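PDB 3L7W: transcription regulator PadR N-terminal domain-containing protein from Streptococcus mutans, which probably binds DNA as a dimer through a winged helix-turn-helix domain and regulates transcription, as other PadR-family proteins do. Local coordinates for residues 10-15 and 82-87; 54-59 and 69-74. One frame throughout, in Å; residues are numbered along the deposited sequence.

Interaction 1 (10-15 and 82-87); sequences IEYLIL and VYLTKE
A chi1 of 178° turns the Y12 ring away from its backbone N and across to the helix that carries L84 and T85, while L84, its CG anti to the carbonyl carbon (chi1 -62°), sends its branch back past the ring in the opposite direction. The ring flank is the touching part: Y12 CD1 rests 3.5 Å from L84 CB, and L84 O stands over one face, near the ring's margin. Further along, T85 meets the ring at its edge, OG1 lying 3.2 Å from Y12 CE1, close to the ring plane. The Y12 OH to T85 OG1 pair is long, at 3.5 Å, and at most a weak hydrogen bond; T85 OG1 has its stronger partner in L81 O. Helix 7-20 belongs to the winged-helix domain of PadR regulators, and helix 75-100 is the long C-terminal helix, which here contributes to the contact with the second subunit; the short segments run at 127° to each other, their axes 9.7 Å apart. Y3 OH of that subunit hydrogen-bonds L84 O, and its V99 packs on Y12. At the tip of L84, CD1 lies against Y12 CA and 3.8 Å from L15 CD2, the two leucines roughly perpendicular.

Interaction 2 (54-59 and 69-74); sequences GYLSTY and KYYHLT
T74 and G54 meet through a short hydrogen bond, T74 OG1 giving its proton to G54 O at 2.6 Å, in the carbonyl plane and on a lone pair. The same OG1 accepts from G77 N as the N-cap of helix 75-100, so one hydroxyl links the start of that helix to the Schellman turn that ends helix 40-52. Next to it, T74 N reaches Y55 O at 2.9 Å, but from above the carbonyl plane, 41° out of it.

Beyond these bonds the two chains run as antiparallel strands, and their backbone polar groups pair in two reciprocal sets. S57 N donates to H72 O and H72 N to S57 O; Y59 and Y70 exchange the same two bonds, and Y70 N meets Y59 O at 2.7 Å. These strands form the hairpin wing of the winged helix-turn-helix fold, whose helices 7-20 and 40-52 cover the face bearing L56 and Y71. On that face T58 and Y71 lie side by side, T58 CG2 being 3.4 Å from Y71 CD2, while T58 OG1 bonds to E51.

Across the opposite face, the ring of Y59, with CG held between backbone N and carbonyl carbon (chi1 57°), folds over its neighbour: Y70 CB makes a CH-pi contact 3.6 Å from the Y59 ring centroid. The two rings are nearly parallel but displaced so far that they scarcely overlap. The D22 carboxylate serves two groups on this face, OD2 bonding Y59 OH and OD1 bonding H72 ND1. S57 OG approaches the imidazole edge, 3.5 Å from H72 CD2.

In the fold
From the N terminus, helix 7-20 supplies the first half of interaction 1, but its partner comes 67 residues later, so that contact closes a long loop around most of the winged-helix domain. Within this loop the chain passes through helices 25-32 and 40-52 and then makes the hairpin, where interaction 2 closes a much shorter loop, with nine residues between its segments. The two are thus nested rather than crossed. Strand 66-73 leads straight into helix 75-100, which returns to helix 7-20. Although their centres are 15 Å apart, the contacts touch: L15 packs on both L56 and L73, joining the base of the wing to the helical core beside the dimer interface.

Interaction 1 (10-15 and 82-87)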
loop_
_atom_site.group_PDB
_atom_site.type_symbol
_atom_site.label_atom_id
_atom_site.label_comp_id
_atom_site.label_asym_id
_atom_site.label_seq_id
_atom_site.Cartn_x
_atom_site.Cartn_y
_atom_site.Cartn_z
ATOM N N ILE A 10 2.294 -7.011 -4.638
ATOM C CA ILE A 10 3.173 -7.543 -5.682
ATOM C C ILE A 10 2.415 -8.553 -6.535
ATOM O O ILE A 10 2.560 -8.588 -7.758
ATOM C CB ILE A 10 4.389 -8.254 -5.075
ATOM C CG1 ILE A 10 5.225 -7.272 -4.236
ATOM C CG2 ILE A 10 5.246 -8.917 -6.170
ATOM C CD1 ILE A 10 6.187 -6.469 -5.038
ATOM N N GLU A 11 1.615 -9.385 -5.875
ATOM C CA GLU A 11 0.823 -10.395 -6.567
ATOM C C GLU A 11 -0.128 -9.691 -7.506
ATOM O O GLU A 11 -0.201 -10.013 -8.685
ATOM C CB GLU A 11 0.050 -11.265 -5.572
ATOM C CG GLU A 11 0.942 -12.251 -4.834
ATOM C CD GLU A 11 0.219 -13.020 -3.749
ATOM O OE1 GLU A 11 -1.014 -12.913 -3.658
ATOM O OE2 GLU A 11 0.884 -13.731 -2.982
ATOM N N TYR A 12 -0.848 -8.714 -6.968
ATOM C CA TYR A 12 -1.701 -7.863 -7.778
ATOM C C TYR A 12 -0.926 -7.382 -8.996
ATOM O O TYR A 12 -1.355 -7.567 -10.128
ATOM C CB TYR A 12 -2.209 -6.686 -6.941
ATOM C CG TYR A 12 -3.072 -5.700 -7.679
ATOM C CD1 TYR A 12 -4.047 -6.126 -8.562
ATOM C CD2 TYR A 12 -2.925 -4.335 -7.472
ATOM C CE1 TYR A 12 -4.835 -5.227 -9.229
ATOM C CE2 TYR A 12 -3.704 -3.426 -8.131
ATOM C CZ TYR A 12 -4.661 -3.876 -9.009
ATOM O OH TYR A 12 -5.450 -2.977 -9.665
ATOM N N LEU A 13 0.239 -6.795 -8.774
ATOM C CA LEU A 13 1.018 -6.260 -9.890
ATOM C C LEU A 13 1.376 -7.352 -10.890
ATOM O O LEU A 13 1.251 -7.167 -12.087
ATOM C CB LEU A 13 2.284 -5.562 -9.383
ATOM C CG LEU A 13 1.971 -4.259 -8.616
ATOM C CD1 LEU A 13 3.205 -3.756 -7.919
ATOM C CD2 LEU A 13 1.435 -3.199 -9.552
ATOM N N ILE A 14 1.847 -8.486 -10.392
ATOM C CA ILE A 14 2.245 -9.565 -11.279
ATOM C C ILE A 14 1.070 -9.986 -12.143
ATOM O O ILE A 14 1.163 -10.005 -13.365
ATOM C CB ILE A 14 2.720 -10.788 -10.498
ATOM C CG1 ILE A 14 4.083 -10.503 -9.856
ATOM C CG2 ILE A 14 2.804 -11.979 -11.424
ATOM C CD1 ILE A 14 4.476 -11.500 -8.809
ATOM N N LEU A 15 -0.041 -10.322 -11.502
ATOM C CA LEU A 15 -1.217 -10.737 -12.252
ATOM C C LEU A 15 -1.640 -9.650 -13.223
ATOM O O LEU A 15 -2.003 -9.935 -14.361
ATOM C CB LEU A 15 -2.356 -11.071 -11.301
ATOM C CG LEU A 15 -2.574 -12.552 -10.989
ATOM C CD1 LEU A 15 -1.296 -13.357 -11.110
ATOM C CD2 LEU A 15 -3.233 -12.736 -9.634
ATOM N N VAL A 82 -9.431 -9.552 -10.797
ATOM C CA VAL A 82 -10.585 -8.661 -10.637
ATOM C C VAL A 82 -10.797 -8.369 -9.172
ATOM O O VAL A 82 -11.019 -7.221 -8.772
ATOM C CB VAL A 82 -11.880 -9.311 -11.163
ATOM C CG1 VAL A 82 -13.106 -8.638 -10.553
ATOM C CG2 VAL A 82 -11.918 -9.262 -12.678
ATOM N N TYR A 83 -10.736 -9.426 -8.375
ATOM C CA TYR A 83 -10.836 -9.296 -6.939
ATOM C C TYR A 83 -9.728 -8.369 -6.394
ATOM O O TYR A 83 -10.013 -7.410 -5.670
ATOM C CB TYR A 83 -10.779 -10.675 -6.279
ATOM C CG TYR A 83 -10.643 -10.590 -4.788
ATOM C CD1 TYR A 83 -11.730 -10.249 -3.997
ATOM C CD2 TYR A 83 -9.417 -10.804 -4.171
ATOM C CE1 TYR A 83 -11.602 -10.138 -2.624
ATOM C CE2 TYR A 83 -9.281 -10.709 -2.806
ATOM C CZ TYR A 83 -10.378 -10.369 -2.035
ATOM O OH TYR A 83 -10.245 -10.263 -0.668
ATOM N N LEU A 84 -8.479 -8.643 -6.760
ATOM C CA LEU A 84 -7.334 -7.827 -6.312
ATOM C C LEU A 84 -7.448 -6.384 -6.766
ATOM O O LEU A 84 -7.128 -5.474 -6.019
ATOM C CB LEU A 84 -6.012 -8.394 -6.823
ATOM C CG LEU A 84 -5.672 -9.802 -6.343
ATOM C CD1 LEU A 84 -4.391 -10.286 -7.012
ATOM C CD2 LEU A 84 -5.550 -9.806 -4.835
ATOM N N THR A 85 -7.910 -6.176 -7.993
ATOM C CA THR A 85 -8.123 -4.830 -8.492
ATOM C C THR A 85 -9.168 -4.139 -7.634
ATOM O O THR A 85 -8.968 -3.020 -7.174
ATOM C CB THR A 85 -8.603 -4.855 -9.939
ATOM O OG1 THR A 85 -7.605 -5.494 -10.734
ATOM C CG2 THR A 85 -8.817 -3.440 -10.452
ATOM N N LYS A 86 -10.278 -4.833 -7.422
ATOM C CA LYS A 86 -11.370 -4.351 -6.601
ATOM C C LYS A 86 -10.882 -3.985 -5.193
ATOM O O LYS A 86 -11.159 -2.893 -4.692
ATOM C CB LYS A 86 -12.457 -5.423 -6.513
ATOM C CG LYS A 86 -13.622 -5.064 -5.609
ATOM C CD LYS A 86 -14.442 -6.298 -5.252
ATOM C CE LYS A 86 -15.002 -6.965 -6.488
ATOM N NZ LYS A 86 -15.988 -8.008 -6.105
ATOM N N GLU A 87 -10.159 -4.901 -4.561
ATOM C CA GLU A 87 -9.638 -4.672 -3.228
ATOM C C GLU A 87 -8.650 -3.512 -3.223
ATOM O O GLU A 87 -8.534 -2.777 -2.242
ATOM C CB GLU A 87 -8.974 -5.941 -2.694
ATOM C CG GLU A 87 -9.976 -6.889 -2.053
ATOM C CD GLU A 87 -10.908 -6.175 -1.082
ATOM O OE1 GLU A 87 -10.422 -5.610 -0.068
ATOM O OE2 GLU A 87 -12.130 -6.178 -1.332
#

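Interaction 2 (54-59 and 69-74)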
loop_
_atom_site.group_PDB
_atom_site.type_symbol
_atom_site.label_atom_id
_atom_site.label_comp_id
_atom_site.label_asym_id
_atom_site.label_seq_id
_atom_site.Cartn_x
_atom_site.Cartn_y
_atom_site.Cartn_z
ATOM N N GLY A 54 -2.697 -21.515 -9.103
ATOM C CA GLY A 54 -3.437 -21.689 -10.339
ATOM C C GLY A 54 -3.728 -20.418 -11.098
ATOM O O GLY A 54 -4.356 -20.450 -12.161
ATOM N N TYR A 55 -3.260 -19.288 -10.581
ATOM C CA TYR A 55 -3.567 -18.006 -11.221
ATOM C C TYR A 55 -2.681 -17.771 -12.427
ATOM O O TYR A 55 -3.052 -17.061 -13.358
ATOM C CB TYR A 55 -3.409 -16.867 -10.218
ATOM C CG TYR A 55 -4.274 -17.049 -8.997
ATOM C CD1 TYR A 55 -5.620 -17.379 -9.119
ATOM C CD2 TYR A 55 -3.748 -16.892 -7.725
ATOM C CE1 TYR A 55 -6.421 -17.542 -7.997
ATOM C CE2 TYR A 55 -4.540 -17.055 -6.598
ATOM C CZ TYR A 55 -5.872 -17.375 -6.742
ATOM O OH TYR A 55 -6.647 -17.526 -5.618
ATOM N N LEU A 56 -1.492 -18.359 -12.396
ATOM C CA LEU A 56 -0.596 -18.288 -13.537
ATOM C C LEU A 56 -0.272 -19.701 -14.047
ATOM O O LEU A 56 -0.021 -20.617 -13.272
ATOM C CB LEU A 56 0.700 -17.578 -13.154
ATOM C CG LEU A 56 0.583 -16.099 -12.770
ATOM C CD1 LEU A 56 1.903 -15.613 -12.198
ATOM C CD2 LEU A 56 0.182 -15.262 -13.970
ATOM N N SER A 57 -0.280 -19.878 -15.357
ATOM C CA SER A 57 0.257 -21.096 -15.914
ATOM C C SER A 57 1.527 -20.627 -16.572
ATOM O O SER A 57 1.685 -19.431 -16.822
ATOM C CB SER A 57 -0.699 -21.724 -16.929
ATOM O OG SER A 57 -0.852 -20.877 -18.043
ATOM N N THR A 58 2.435 -21.556 -16.841
ATOM C CA THR A 58 3.714 -21.211 -17.432
ATOM C C THR A 58 4.044 -22.110 -18.613
ATOM O O THR A 58 3.611 -23.260 -18.691
ATOM C CB THR A 58 4.839 -21.433 -16.432
ATOM O OG1 THR A 58 4.799 -22.802 -16.019
ATOM C CG2 THR A 58 4.696 -20.506 -15.213
ATOM N N TYR A 59 4.850 -21.583 -19.516
ATOM C CA TYR A 59 5.346 -22.361 -20.620
ATOM C C TYR A 59 6.676 -21.766 -20.963
ATOM O O TYR A 59 6.996 -20.653 -20.529
ATOM C CB TYR A 59 4.398 -22.287 -21.814
ATOM C CG TYR A 59 4.119 -20.889 -22.297
ATOM C CD1 TYR A 59 3.084 -20.138 -21.747
ATOM C CD2 TYR A 59 4.879 -20.318 -23.310
ATOM C CE1 TYR A 59 2.802 -18.857 -22.207
ATOM C CE2 TYR A 59 4.618 -19.023 -23.759
ATOM C CZ TYR A 59 3.571 -18.304 -23.202
ATOM O OH TYR A 59 3.298 -17.030 -23.640
ATOM N N LYS A 69 10.965 -18.719 -19.392
ATOM C CA LYS A 69 9.744 -19.182 -18.762
ATOM C C LYS A 69 8.724 -18.055 -18.806
ATOM O O LYS A 69 8.909 -16.996 -18.186
ATOM C CB LYS A 69 10.024 -19.611 -17.330
ATOM C CG LYS A 69 8.827 -20.095 -16.537
ATOM C CD LYS A 69 9.298 -20.347 -15.107
ATOM C CE LYS A 69 8.290 -21.086 -14.273
ATOM N NZ LYS A 69 8.943 -21.675 -13.068
ATOM N N TYR A 70 7.662 -18.270 -19.570
ATOM C CA TYR A 70 6.582 -17.298 -19.644
ATOM C C TYR A 70 5.492 -17.633 -18.662
ATOM O O TYR A 70 5.197 -18.810 -18.397
ATOM C CB TYR A 70 5.992 -17.228 -21.049
ATOM C CG TYR A 70 6.830 -16.404 -21.978
ATOM C CD1 TYR A 70 7.983 -16.927 -22.525
ATOM C CD2 TYR A 70 6.483 -15.095 -22.290
ATOM C CE1 TYR A 70 8.769 -16.188 -23.373
ATOM C CE2 TYR A 70 7.269 -14.336 -23.147
ATOM C CZ TYR A 70 8.412 -14.893 -23.680
ATOM O OH TYR A 70 9.226 -14.176 -24.527
ATOM N N TYR A 71 4.903 -16.578 -18.118
ATOM C CA TYR A 71 3.752 -16.708 -17.252
ATOM C C TYR A 71 2.545 -16.237 -18.019
ATOM O O TYR A 71 2.621 -15.315 -18.829
ATOM C CB TYR A 71 3.934 -15.854 -15.999
ATOM C CG TYR A 71 5.069 -16.327 -15.149
ATOM C CD1 TYR A 71 6.355 -15.813 -15.320
ATOM C CD2 TYR A 71 4.868 -17.285 -14.172
ATOM C CE1 TYR A 71 7.404 -16.241 -14.540
ATOM C CE2 TYR A 71 5.920 -17.731 -13.386
ATOM C CZ TYR A 71 7.186 -17.213 -13.579
ATOM O OH TYR A 71 8.233 -17.659 -12.791
ATOM N N HIS A 72 1.424 -16.879 -17.748
ATOM C CA HIS A 72 0.206 -16.606 -18.450
ATOM C C HIS A 72 -0.899 -16.578 -17.417
ATOM O O HIS A 72 -0.986 -17.464 -16.568
ATOM C CB HIS A 72 -0.068 -17.723 -19.452
ATOM C CG HIS A 72 -1.436 -17.658 -20.035
ATOM N ND1 HIS A 72 -1.775 -16.756 -21.024
ATOM C CD2 HIS A 72 -2.566 -18.345 -19.745
ATOM C CE1 HIS A 72 -3.049 -16.910 -21.334
ATOM N NE2 HIS A 72 -3.553 -17.869 -20.574
ATOM N N LEU A 73 -1.738 -15.554 -17.487
ATOM C CA LEU A 73 -2.852 -15.418 -16.572
ATOM C C LEU A 73 -3.959 -16.411 -16.924
ATOM O O LEU A 73 -4.563 -16.326 -17.987
ATOM C CB LEU A 73 -3.395 -13.991 -16.644
ATOM C CG LEU A 73 -4.346 -13.596 -15.520
ATOM C CD1 LEU A 73 -3.672 -13.792 -14.160
ATOM C CD2 LEU A 73 -4.803 -12.141 -15.710
ATOM N N THR A 74 -4.225 -17.355 -16.032
ATOM C CA THR A 74 -5.311 -18.298 -16.257
ATOM C C THR A 74 -6.643 -17.585 -16.043
ATOM O O THR A 74 -6.684 -16.474 -15.498
ATOM C CB THR A 74 -5.239 -19.476 -15.290
ATOM O OG1 THR A 74 -5.481 -19.015 -13.948
ATOM C CG2 THR A 74 -3.870 -20.147 -15.364
#